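Local coordinates for protein AlyGC (Glaciecola chathamensis, PDB 5GKD) that probably degrades alginate as a polysaccharide lyase of family 6, with a calcium ion bound in its N-terminal parallel beta-helix, at residues 593-596 / 600-603; 118-123 / 177-182; 503-508 / 541-546; 624-629 / 664-669. All coordinates share one frame; numbering follows the deposited sequence.

Contact 1 of 4, residues 593-596 / 600-603; sequences NKET and GIYN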
loop_
_atom_site.group_PDB
_atom_site.type_symbol
_atom_site.label_atom_id
_atom_site.label_comp_id
_atom_site.label_asym_id
_atom_site.label_seq_id
_atom_site.Cartn_x
_atom_site.Cartn_y
_atom_site.Cartn_z
ATOM N N ASN A 593 -6.839 -5.729 9.728
ATOM C CA ASN A 593 -5.971 -5.127 10.728
ATOM C C ASN A 593 -4.780 -4.425 10.088
ATOM O O ASN A 593 -3.666 -4.469 10.618
ATOM C CB ASN A 593 -5.472 -6.188 11.702
ATOM C CG ASN A 593 -4.629 -7.234 11.019
ATOM O OD1 ASN A 593 -4.734 -7.423 9.808
ATOM N ND2 ASN A 593 -3.756 -7.889 11.773
ATOM N N LYS A 594 -4.988 -3.764 8.944
ATOM C CA LYS A 594 -3.871 -3.140 8.233
ATOM C C LYS A 594 -3.476 -1.766 8.772
ATOM O O LYS A 594 -2.353 -1.321 8.520
ATOM C CB LYS A 594 -4.194 -3.018 6.743
ATOM C CG LYS A 594 -4.503 -4.347 6.089
ATOM C CD LYS A 594 -3.434 -5.378 6.471
ATOM C CE LYS A 594 -3.715 -6.765 5.917
ATOM N NZ LYS A 594 -3.395 -6.920 4.475
ATOM N N GLU A 595 -4.350 -1.072 9.490
ATOM C CA GLU A 595 -4.093 0.331 9.812
ATOM C C GLU A 595 -3.483 0.447 11.205
ATOM O O GLU A 595 -4.102 0.897 12.169
ATOM C CB GLU A 595 -5.377 1.144 9.688
ATOM C CG GLU A 595 -6.270 0.692 8.552
ATOM C CD GLU A 595 -5.579 0.730 7.204
ATOM O OE1 GLU A 595 -4.715 1.601 7.012
ATOM O OE2 GLU A 595 -5.906 -0.097 6.335
ATOM N N THR A 596 -2.222 0.060 11.287
ATOM C CA THR A 596 -1.515 0.007 12.554
ATOM C C THR A 596 -0.778 1.301 12.875
ATOM O O THR A 596 0.008 1.333 13.818
ATOM C CB THR A 596 -0.533 -1.163 12.556
ATOM O OG1 THR A 596 0.260 -1.099 11.370
ATOM C CG2 THR A 596 -1.280 -2.483 12.560
ATOM N N GLY A 600 -6.765 6.316 14.091
ATOM C CA GLY A 600 -8.207 6.167 14.139
ATOM C C GLY A 600 -8.846 5.562 12.906
ATOM O O GLY A 600 -10.082 5.491 12.848
ATOM N N ILE A 601 -8.044 5.098 11.923
ATOM C CA ILE A 601 -8.538 4.536 10.673
ATOM C C ILE A 601 -8.795 3.038 10.857
ATOM O O ILE A 601 -8.086 2.353 11.603
ATOM C CB ILE A 601 -7.530 4.812 9.531
ATOM C CG1 ILE A 601 -7.258 6.318 9.391
ATOM C CG2 ILE A 601 -8.056 4.300 8.220
ATOM C CD1 ILE A 601 -6.124 6.646 8.466
ATOM N N TYR A 602 -9.806 2.507 10.172
ATOM C CA TYR A 602 -10.091 1.078 10.263
ATOM C C TYR A 602 -10.634 0.583 8.923
ATOM O O TYR A 602 -10.826 1.361 7.986
ATOM C CB TYR A 602 -11.022 0.764 11.454
ATOM C CG TYR A 602 -12.359 1.474 11.522
ATOM C CD1 TYR A 602 -12.462 2.792 11.979
ATOM C CD2 TYR A 602 -13.538 0.805 11.204
ATOM C CE1 TYR A 602 -13.704 3.418 12.098
ATOM C CE2 TYR A 602 -14.780 1.426 11.308
ATOM C CZ TYR A 602 -14.853 2.723 11.754
ATOM O OH TYR A 602 -16.076 3.318 11.848
ATOM N N ASN A 603 -10.868 -0.740 8.839
ATOM C CA ASN A 603 -11.077 -1.445 7.577
ATOM C C ASN A 603 -12.501 -1.939 7.341
ATOM O O ASN A 603 -12.800 -2.370 6.217
ATOM C CB ASN A 603 -10.142 -2.664 7.480
ATOM C CG ASN A 603 -8.674 -2.284 7.445
ATOM O OD1 ASN A 603 -7.873 -2.768 8.254
ATOM N ND2 ASN A 603 -8.301 -1.430 6.488
HETATM O O HOH W 1 -6.900 -2.090 10.810
HETATM O O HOH W 2 -5.949 2.465 13.165
#
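N603 reaches from 600-603 to the bend at 593-596 and works with both ends of its amide. Its ND2 donates to E595 OE2 over 2.7 Å, nearly straight at 159°, within the amide plane and on the anti side of the carboxylate. OD1 accepts the backbone N-H of K594, N to OD1 3.1 Å. The carboxylate and amide planes stand 67° apart; the bond runs to OE2, and the two groups are not stacked. E595 gets there by folding back: CG sits beside the backbone N (chi1 -36°) and the chain bends again at chi2, which sets CB 3.5 Å from I601 O and CG 4.0 Å from I601 CG2. E595 is also the centre of an inverse gamma turn, in a loop joining strands 590-592 and 606-610 of the C-terminal parallel beta-helix. Water fills in between the backbones: one molecule donates to both E595 O and I601 O, 2.6 Å from each, and another accepts from E595 N at 3.0 Å. With an alanine in place of N603, the K594 N-H would probably lose its acceptor and the E595 carboxylate one of the bonds that fix its rotation. Farther out, R569 forms a salt bridge to E595 OE1, S570 O takes a second bond from N603 ND2, and the lysine end of K594 turns away to pair with D565.

Contact 2 of 4, residues 118-123 / 177-182; sequences EKFEQD and LGSNGG. With PO4 (phosphate ion), chain H.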
loop_
_atom_site.group_PDB
_atom_site.type_symbol
_atom_site.label_atom_id
_atom_site.label_comp_id
_atom_site.label_asym_id
_atom_site.label_seq_id
_atom_site.Cartn_x
_atom_site.Cartn_y
_atom_site.Cartn_z
ATOM N N GLU A 118 -7.182 8.458 -3.645
ATOM C CA GLU A 118 -6.857 7.796 -2.381
ATOM C C GLU A 118 -7.707 8.370 -1.262
ATOM O O GLU A 118 -7.707 9.585 -1.055
ATOM C CB GLU A 118 -5.378 7.959 -2.005
ATOM C CG GLU A 118 -4.402 7.287 -2.928
ATOM C CD GLU A 118 -2.968 7.378 -2.429
ATOM O OE1 GLU A 118 -2.690 6.925 -1.297
ATOM O OE2 GLU A 118 -2.127 7.931 -3.172
ATOM N N LYS A 119 -8.389 7.496 -0.512
ATOM C CA LYS A 119 -9.288 7.967 0.543
ATOM C C LYS A 119 -8.575 8.843 1.560
ATOM O O LYS A 119 -9.172 9.789 2.075
ATOM C CB LYS A 119 -9.965 6.789 1.261
ATOM C CG LYS A 119 -11.099 6.125 0.474
ATOM C CD LYS A 119 -11.813 5.049 1.307
ATOM C CE LYS A 119 -12.688 5.691 2.353
ATOM N NZ LYS A 119 -13.042 4.758 3.413
ATOM N N PHE A 120 -7.309 8.563 1.870
ATOM C CA PHE A 120 -6.647 9.305 2.935
ATOM C C PHE A 120 -5.597 10.262 2.417
ATOM O O PHE A 120 -4.704 10.674 3.158
ATOM C CB PHE A 120 -6.122 8.329 3.984
ATOM C CG PHE A 120 -7.248 7.701 4.725
ATOM C CD1 PHE A 120 -7.876 6.586 4.218
ATOM C CD2 PHE A 120 -7.808 8.347 5.807
ATOM C CE1 PHE A 120 -8.974 6.053 4.852
ATOM C CE2 PHE A 120 -8.906 7.825 6.437
ATOM C CZ PHE A 120 -9.495 6.684 5.962
ATOM N N GLU A 121 -5.717 10.645 1.157
ATOM C CA GLU A 121 -5.103 11.858 0.647
ATOM C C GLU A 121 -6.162 12.946 0.786
ATOM O O GLU A 121 -7.144 12.964 0.039
ATOM C CB GLU A 121 -4.642 11.665 -0.790
ATOM C CG GLU A 121 -3.609 12.657 -1.265
ATOM C CD GLU A 121 -2.295 12.585 -0.497
ATOM O OE1 GLU A 121 -1.706 13.652 -0.246
ATOM O OE2 GLU A 121 -1.860 11.482 -0.126
ATOM N N GLN A 122 -5.971 13.822 1.773
ATOM C CA GLN A 122 -6.983 14.762 2.238
ATOM C C GLN A 122 -7.115 15.996 1.352
ATOM O O GLN A 122 -6.121 16.579 0.918
ATOM C CB GLN A 122 -6.640 15.209 3.661
ATOM C CG GLN A 122 -7.471 16.371 4.152
ATOM C CD GLN A 122 -7.185 16.719 5.586
ATOM O OE1 GLN A 122 -7.952 17.433 6.224
ATOM N NE2 GLN A 122 -6.083 16.208 6.111
ATOM N N ASP A 123 -8.357 16.406 1.105
ATOM C CA ASP A 123 -8.641 17.718 0.542
ATOM C C ASP A 123 -10.000 18.178 1.063
ATOM O O ASP A 123 -10.660 17.485 1.832
ATOM C CB ASP A 123 -8.588 17.713 -0.998
ATOM C CG ASP A 123 -9.644 16.794 -1.642
ATOM O OD1 ASP A 123 -10.549 16.259 -0.951
ATOM O OD2 ASP A 123 -9.568 16.600 -2.870
ATOM N N LEU A 177 -16.448 7.514 6.128
ATOM C CA LEU A 177 -15.034 7.673 5.820
ATOM C C LEU A 177 -14.219 6.521 6.385
ATOM O O LEU A 177 -13.350 5.971 5.704
ATOM C CB LEU A 177 -14.528 8.994 6.392
ATOM C CG LEU A 177 -13.280 9.704 5.866
ATOM C CD1 LEU A 177 -12.509 10.381 6.996
ATOM C CD2 LEU A 177 -12.385 8.878 4.994
ATOM N N GLY A 178 -14.471 6.163 7.634
ATOM C CA GLY A 178 -13.653 5.188 8.314
ATOM C C GLY A 178 -12.597 5.770 9.222
ATOM O O GLY A 178 -11.654 5.057 9.582
ATOM N N SER A 179 -12.723 7.032 9.594
ATOM C CA SER A 179 -11.855 7.701 10.553
ATOM C C SER A 179 -12.461 9.064 10.836
ATOM O O SER A 179 -13.497 9.433 10.272
ATOM C CB SER A 179 -10.424 7.853 10.040
ATOM O OG SER A 179 -10.274 9.031 9.281
ATOM N N ASN A 180 -11.798 9.820 11.700
ATOM C CA ASN A 180 -12.124 11.227 11.846
ATOM C C ASN A 180 -11.823 11.982 10.550
ATOM O O ASN A 180 -11.056 11.536 9.701
ATOM C CB ASN A 180 -11.350 11.837 13.014
ATOM C CG ASN A 180 -12.000 13.116 13.547
ATOM O OD1 ASN A 180 -11.392 13.861 14.308
ATOM N ND2 ASN A 180 -13.231 13.357 13.159
ATOM N N GLY A 181 -12.475 13.124 10.386
ATOM C CA GLY A 181 -12.256 13.983 9.242
ATOM C C GLY A 181 -13.249 13.857 8.111
ATOM O O GLY A 181 -12.904 14.201 6.979
ATOM N N GLY A 182 -14.469 13.394 8.376
ATOM C CA GLY A 182 -15.460 13.248 7.323
ATOM C C GLY A 182 -16.634 14.197 7.424
ATOM O O GLY A 182 -17.744 13.865 7.004
HETATM P P PO4 H . -12.980 17.094 15.902
HETATM O O1 PO4 H . -14.176 17.998 15.766
HETATM O O2 PO4 H . -12.911 16.293 14.662
HETATM O O3 PO4 H . -13.144 16.193 17.155
HETATM O O4 PO4 H . -11.766 17.993 15.882
#
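Two loops on the flank of the N-terminal parallel beta-helix meet here, K119 and F120 on one, L177 and S179 on the other, and the second loop also carries N180 of the calcium site. K119 and F120 are the central residues of a type I turn from E118 to E121. The lysine chain bends at chi3 and brings NZ to L177 O at 2.6 Å, tilted 31° from the carbonyl plane; the ammonium also bonds to N542 OD1 in the C-terminal half. F120 lies alongside: with CG beside its backbone N (chi1 -69°), the ring sends CZ to L177 CD2 at 3.8 Å, an oblique apolar contact. The ring edge meets S179, whose OG lies in the ring plane 3.4 Å from CE2. That hydroxyl is turned into the crowded position between backbone N and carbonyl carbon (chi1 87°), where it donates to N180 O at 2.7 Å and ties the loop back just before G181. Beyond it, N180 faces O2 of a phosphate, probably from the crystallisation liquor: OD1 lies nearer, at 2.9 Å, and ND2 makes only a weak bond of 3.3 Å. K219 and R240 also hold this ion. E212 accepts from the backbone N of G181 and of G182 and completes the calcium site with N180, E183 and E214. E121 also forms a salt bridge to R536 of the second subunit. Segment 118-123 runs into strand 124-128 and segment 177-182 links strands 170-171 and 185-188, while F120 also packs on I601 of the C-terminal beta-helix.

Contact 3 of 4, residues 503-508 / 541-546; sequences IEINNK and RNYRLA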
loop_
_atom_site.group_PDB
_atom_site.type_symbol
_atom_site.label_atom_id
_atom_site.label_comp_id
_atom_site.label_asym_id
_atom_site.label_seq_id
_atom_site.Cartn_x
_atom_site.Cartn_y
_atom_site.Cartn_z
ATOM N N ILE A 503 -10.410 -13.739 -6.584
ATOM C CA ILE A 503 -11.231 -12.554 -6.811
ATOM C C ILE A 503 -10.563 -11.337 -6.183
ATOM O O ILE A 503 -10.208 -11.354 -4.997
ATOM C CB ILE A 503 -12.653 -12.717 -6.246
ATOM C CG1 ILE A 503 -13.379 -13.850 -6.956
ATOM C CG2 ILE A 503 -13.431 -11.418 -6.402
ATOM C CD1 ILE A 503 -14.723 -14.163 -6.357
ATOM N N GLU A 504 -10.439 -10.275 -6.972
ATOM C CA GLU A 504 -9.916 -8.982 -6.562
ATOM C C GLU A 504 -11.033 -7.951 -6.647
ATOM O O GLU A 504 -11.725 -7.866 -7.662
ATOM C CB GLU A 504 -8.748 -8.567 -7.457
ATOM C CG GLU A 504 -8.255 -7.164 -7.233
ATOM C CD GLU A 504 -7.228 -6.742 -8.267
ATOM O OE1 GLU A 504 -6.022 -6.748 -7.954
ATOM O OE2 GLU A 504 -7.631 -6.410 -9.402
ATOM N N ILE A 505 -11.215 -7.183 -5.586
ATOM C CA ILE A 505 -12.262 -6.173 -5.530
ATOM C C ILE A 505 -11.613 -4.810 -5.769
ATOM O O ILE A 505 -10.811 -4.338 -4.958
ATOM C CB ILE A 505 -13.029 -6.219 -4.201
ATOM C CG1 ILE A 505 -13.587 -7.622 -3.964
ATOM C CG2 ILE A 505 -14.159 -5.184 -4.199
ATOM C CD1 ILE A 505 -14.281 -7.806 -2.606
ATOM N N ASN A 506 -11.962 -4.192 -6.890
ATOM C CA ASN A 506 -11.503 -2.873 -7.293
ATOM C C ASN A 506 -12.543 -1.820 -6.949
ATOM O O ASN A 506 -13.656 -2.128 -6.527
ATOM C CB ASN A 506 -11.228 -2.837 -8.799
ATOM C CG ASN A 506 -10.014 -3.658 -9.198
ATOM O OD1 ASN A 506 -10.084 -4.529 -10.072
ATOM N ND2 ASN A 506 -8.892 -3.380 -8.568
ATOM N N ASN A 507 -12.170 -0.555 -7.167
ATOM C CA ASN A 507 -13.112 0.546 -7.050
ATOM C C ASN A 507 -14.399 0.222 -7.787
ATOM O O ASN A 507 -14.369 -0.255 -8.922
ATOM C CB ASN A 507 -12.499 1.829 -7.612
ATOM C CG ASN A 507 -11.427 2.390 -6.714
ATOM O OD1 ASN A 507 -11.507 2.281 -5.492
ATOM N ND2 ASN A 507 -10.416 2.993 -7.309
ATOM N N LYS A 508 -15.530 0.462 -7.119
ATOM C CA LYS A 508 -16.888 0.261 -7.611
ATOM C C LYS A 508 -17.284 -1.210 -7.550
ATOM O O LYS A 508 -18.445 -1.535 -7.799
ATOM C CB LYS A 508 -17.097 0.807 -9.039
ATOM C CG LYS A 508 -16.649 2.279 -9.170
ATOM C CD LYS A 508 -16.594 2.774 -10.598
ATOM C CE LYS A 508 -17.961 2.765 -11.204
ATOM N NZ LYS A 508 -18.909 3.418 -10.273
ATOM N N ARG A 541 -12.949 4.280 -2.760
ATOM C CA ARG A 541 -14.359 4.025 -2.534
ATOM C C ARG A 541 -14.468 2.857 -1.562
ATOM O O ARG A 541 -13.580 2.004 -1.519
ATOM C CB ARG A 541 -14.985 3.700 -3.893
ATOM C CG ARG A 541 -16.443 3.729 -4.034
ATOM C CD ARG A 541 -16.738 3.608 -5.495
ATOM N NE ARG A 541 -16.427 4.855 -6.185
ATOM C CZ ARG A 541 -17.344 5.642 -6.735
ATOM N NH1 ARG A 541 -18.622 5.297 -6.694
ATOM N NH2 ARG A 541 -16.989 6.765 -7.340
ATOM N N ASN A 542 -15.546 2.817 -0.787
ATOM C CA ASN A 542 -15.801 1.657 0.067
ATOM C C ASN A 542 -16.320 0.479 -0.775
ATOM O O ASN A 542 -16.619 0.617 -1.959
ATOM C CB ASN A 542 -16.813 1.996 1.170
ATOM C CG ASN A 542 -16.374 3.168 2.043
ATOM O OD1 ASN A 542 -15.192 3.484 2.134
ATOM N ND2 ASN A 542 -17.330 3.806 2.698
ATOM N N TYR A 543 -16.452 -0.691 -0.151
ATOM C CA TYR A 543 -16.983 -1.857 -0.850
ATOM C C TYR A 543 -17.855 -2.669 0.101
ATOM O O TYR A 543 -17.790 -2.513 1.317
ATOM C CB TYR A 543 -15.860 -2.744 -1.446
ATOM C CG TYR A 543 -15.021 -3.414 -0.396
ATOM C CD1 TYR A 543 -13.988 -2.732 0.239
ATOM C CD2 TYR A 543 -15.281 -4.709 -0.008
ATOM C CE1 TYR A 543 -13.236 -3.335 1.217
ATOM C CE2 TYR A 543 -14.520 -5.327 0.966
ATOM C CZ TYR A 543 -13.506 -4.635 1.579
ATOM O OH TYR A 543 -12.776 -5.255 2.559
ATOM N N ARG A 544 -18.663 -3.556 -0.481
ATOM C CA ARG A 544 -19.526 -4.481 0.237
ATOM C C ARG A 544 -19.190 -5.915 -0.166
ATOM O O ARG A 544 -18.962 -6.201 -1.343
ATOM C CB ARG A 544 -21.012 -4.195 -0.060
ATOM C CG ARG A 544 -21.527 -2.867 0.462
ATOM C CD ARG A 544 -22.842 -2.464 -0.182
ATOM N NE ARG A 544 -22.652 -1.901 -1.516
ATOM C CZ ARG A 544 -23.542 -2.002 -2.499
ATOM N NH1 ARG A 544 -24.681 -2.651 -2.295
ATOM N NH2 ARG A 544 -23.286 -1.477 -3.683
ATOM N N LEU A 545 -19.184 -6.822 0.810
ATOM C CA LEU A 545 -18.922 -8.235 0.561
ATOM C C LEU A 545 -19.927 -9.075 1.344
ATOM O O LEU A 545 -19.990 -8.974 2.572
ATOM C CB LEU A 545 -17.478 -8.596 0.946
ATOM C CG LEU A 545 -17.078 -10.075 0.901
ATOM C CD1 LEU A 545 -17.295 -10.648 -0.478
ATOM C CD2 LEU A 545 -15.636 -10.256 1.344
ATOM N N ALA A 546 -20.712 -9.889 0.636
ATOM C CA ALA A 546 -21.686 -10.804 1.229
ATOM C C ALA A 546 -21.386 -12.223 0.771
ATOM O O ALA A 546 -21.146 -12.458 -0.417
ATOM C CB ALA A 546 -23.122 -10.429 0.845
HETATM O O HOH W 3 -16.175 -0.379 -4.359
#
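R541 lies against N507 and K508 where two coils of the C-terminal parallel beta-helix come together, the loop after strand 503-505 meeting the approach to strand 543-548. From CB outward, the arginine first passes N507, whose OD1 is 4.1 Å from CB but is hydrogen-bonded to the backbone N of Q540 instead. CG is anti to the backbone N (chi1 -165°), and this extended start carries the chain across to K508, with CD 3.7 Å from the lysine backbone N. At chi3 the chain turns, and NE comes 3.9 Å from K508 CG; that methylene lies over one face of the guanidinium, towards its rim. The tips are less comfortable: R541 NH1 and K508 NZ are 4.1 Å apart without a bond between them, and R144 of the N-terminal half brings another like charge near NH1. Such crowding of positive charge probably costs some energy, with K508 at the exposed border of the contact. Deeper in, the contact turns apolar. I505 points CG2 at Y543 CB, 4.1 Å away, while its CD1 approaches the tyrosine ring obliquely; the two side chains cross at about a right angle. No direct hydrogen bond joins the segments; instead a water donates to N542 O at 2.6 Å and accepts a weak bond from K508 N at 3.0 Å.

Contact 4 of 4, residues 624-629 / 664-669; sequences VYRGGT and GTQVNK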
loop_
_atom_site.group_PDB
_atom_site.type_symbol
_atom_site.label_atom_id
_atom_site.label_comp_id
_atom_site.label_asym_id
_atom_site.label_seq_id
_atom_site.Cartn_x
_atom_site.Cartn_y
_atom_site.Cartn_z
ATOM N N VAL A 624 -9.146 -7.626 13.575
ATOM C CA VAL A 624 -9.676 -6.330 13.195
ATOM C C VAL A 624 -9.188 -5.277 14.182
ATOM O O VAL A 624 -9.187 -5.494 15.400
ATOM C CB VAL A 624 -11.210 -6.349 13.020
ATOM C CG1 VAL A 624 -11.814 -7.691 13.367
ATOM C CG2 VAL A 624 -11.858 -5.219 13.700
ATOM N N TYR A 625 -8.695 -4.162 13.639
ATOM C CA TYR A 625 -7.867 -3.241 14.397
ATOM C C TYR A 625 -8.271 -1.805 14.105
ATOM O O TYR A 625 -8.397 -1.413 12.944
ATOM C CB TYR A 625 -6.384 -3.478 14.057
ATOM C CG TYR A 625 -5.411 -2.638 14.841
ATOM C CD1 TYR A 625 -5.107 -1.334 14.455
ATOM C CD2 TYR A 625 -4.765 -3.160 15.945
ATOM C CE1 TYR A 625 -4.212 -0.570 15.171
ATOM C CE2 TYR A 625 -3.868 -2.419 16.661
ATOM C CZ TYR A 625 -3.593 -1.124 16.279
ATOM O OH TYR A 625 -2.701 -0.403 17.017
ATOM N N ARG A 626 -8.491 -1.034 15.159
ATOM C CA ARG A 626 -8.679 0.410 15.059
ATOM C C ARG A 626 -7.872 1.016 16.193
ATOM O O ARG A 626 -8.252 0.890 17.362
ATOM C CB ARG A 626 -10.158 0.814 15.159
ATOM C CG ARG A 626 -10.394 2.334 15.093
ATOM C CD ARG A 626 -11.851 2.727 15.393
ATOM N NE ARG A 626 -12.244 2.481 16.784
ATOM C CZ ARG A 626 -12.323 3.419 17.720
ATOM N NH1 ARG A 626 -12.057 4.673 17.411
ATOM N NH2 ARG A 626 -12.666 3.104 18.964
ATOM N N GLY A 627 -6.764 1.655 15.862
ATOM C CA GLY A 627 -5.850 2.145 16.866
ATOM C C GLY A 627 -5.927 3.642 17.114
ATOM O O GLY A 627 -6.396 4.423 16.284
ATOM N N GLY A 628 -5.409 4.030 18.266
ATOM C CA GLY A 628 -5.421 5.405 18.686
ATOM C C GLY A 628 -6.576 5.709 19.619
ATOM O O GLY A 628 -7.212 4.832 20.202
ATOM N N THR A 629 -6.847 6.998 19.743
ATOM C CA THR A 629 -7.747 7.514 20.759
ATOM C C THR A 629 -8.865 8.342 20.136
ATOM O O THR A 629 -9.431 9.209 20.797
ATOM C CB THR A 629 -6.963 8.328 21.789
ATOM O OG1 THR A 629 -6.265 9.378 21.129
ATOM C CG2 THR A 629 -5.924 7.466 22.470
ATOM N N GLY A 664 -9.877 -2.116 19.461
ATOM C CA GLY A 664 -10.603 -0.906 19.165
ATOM C C GLY A 664 -11.947 -1.097 18.499
ATOM O O GLY A 664 -12.479 -0.131 17.953
ATOM N N THR A 665 -12.512 -2.305 18.509
ATOM C CA THR A 665 -13.872 -2.486 18.021
ATOM C C THR A 665 -14.877 -1.991 19.057
ATOM O O THR A 665 -14.746 -2.255 20.252
ATOM C CB THR A 665 -14.145 -3.944 17.691
ATOM O OG1 THR A 665 -13.867 -4.749 18.836
ATOM C CG2 THR A 665 -13.246 -4.380 16.568
ATOM N N GLN A 666 -15.879 -1.271 18.580
ATOM C CA GLN A 666 -16.777 -0.496 19.423
ATOM C C GLN A 666 -18.032 -1.262 19.820
ATOM O O GLN A 666 -18.623 -0.965 20.861
ATOM C CB GLN A 666 -17.155 0.789 18.693
ATOM C CG GLN A 666 -15.911 1.526 18.160
ATOM C CD GLN A 666 -16.109 3.016 18.076
ATOM O OE1 GLN A 666 -16.608 3.641 19.015
ATOM N NE2 GLN A 666 -15.733 3.599 16.944
ATOM N N VAL A 667 -18.451 -2.237 19.021
ATOM C CA VAL A 667 -19.578 -3.096 19.348
ATOM C C VAL A 667 -19.161 -4.538 19.082
ATOM O O VAL A 667 -18.822 -4.894 17.944
ATOM C CB VAL A 667 -20.832 -2.737 18.539
ATOM C CG1 VAL A 667 -21.925 -3.776 18.784
ATOM C CG2 VAL A 667 -21.320 -1.326 18.899
ATOM N N ASN A 668 -19.196 -5.369 20.119
ATOM C CA ASN A 668 -18.780 -6.762 20.013
ATOM C C ASN A 668 -19.874 -7.649 20.581
ATOM O O ASN A 668 -20.265 -7.481 21.740
ATOM C CB ASN A 668 -17.472 -7.003 20.759
ATOM C CG ASN A 668 -16.377 -6.066 20.320
ATOM O OD1 ASN A 668 -15.823 -6.228 19.246
ATOM N ND2 ASN A 668 -16.052 -5.089 21.153
ATOM N N LYS A 669 -20.358 -8.592 19.776
ATOM C CA LYS A 669 -21.415 -9.511 20.196
ATOM C C LYS A 669 -21.064 -10.916 19.719
ATOM O O LYS A 669 -21.105 -11.189 18.516
ATOM C CB LYS A 669 -22.772 -9.062 19.650
ATOM C CG LYS A 669 -23.939 -10.002 19.960
ATOM C CD LYS A 669 -25.282 -9.402 19.491
ATOM C CE LYS A 669 -26.341 -10.485 19.256
ATOM N NZ LYS A 669 -27.168 -10.223 18.016
#
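V624 meets T665 through methyl groups, CG2 to CG2 at 3.3 Å, tighter than usual for two carbons, although the nearly eclipsed valine torsion makes that detail doubtful. Two residues on, R626 carries most of the contact. With CG opposite the backbone N (chi1 179°), a bend at chi3 brings its guanidinium edge-on to G664 O: NE donates over 2.9 Å at 162°, in the carbonyl plane, and NH2 adds a weak bond of 3.4 Å. The contact lies around the ends of strands 622-625 and 660-663, neighbours on one face of the C-terminal parallel beta-helix. Q666 stacks over one guanidinium face, its amide tilted only 19° from it and NE2 3.5 Å above the centre, fixed by a bond from NE2 to G635 O. A leucine at R626 would probably leave G664 O without its side-chain donors and the Q666 amide without its flat partner. The backbone of R626 takes part too: G664 CA points a C-H at R626 O, 3.5 Å away, an approach that leaves no room for a CB at G664. Past R626, the backbone of G627 bonds to that of G600 in 600-603.

How the contacts relate
Contacts 1, 2 and 4 are buried, whereas contact 3 is partly open to solvent. Contact 2 belongs to the N-terminal beta-helix and the other three to the C-terminal one. Contact 1 bridges to the N-terminal beta-helix through contact 2, where Y602 N probably hydrogen-bonds to G178 O, and packs against contact 4 within its own, Y602 lying on R626. Contact 3 also touches contact 2. Contacts 3 and 4 involve the same strand faces at different coils, their centres about 22 Å apart. Chemistry follows place: amide and carboxylate with waters in contact 1, lysine and ring in contact 2, guanidinium gripping a carbonyl in contact 4, and neighbouring like charges at the more exposed contact 3.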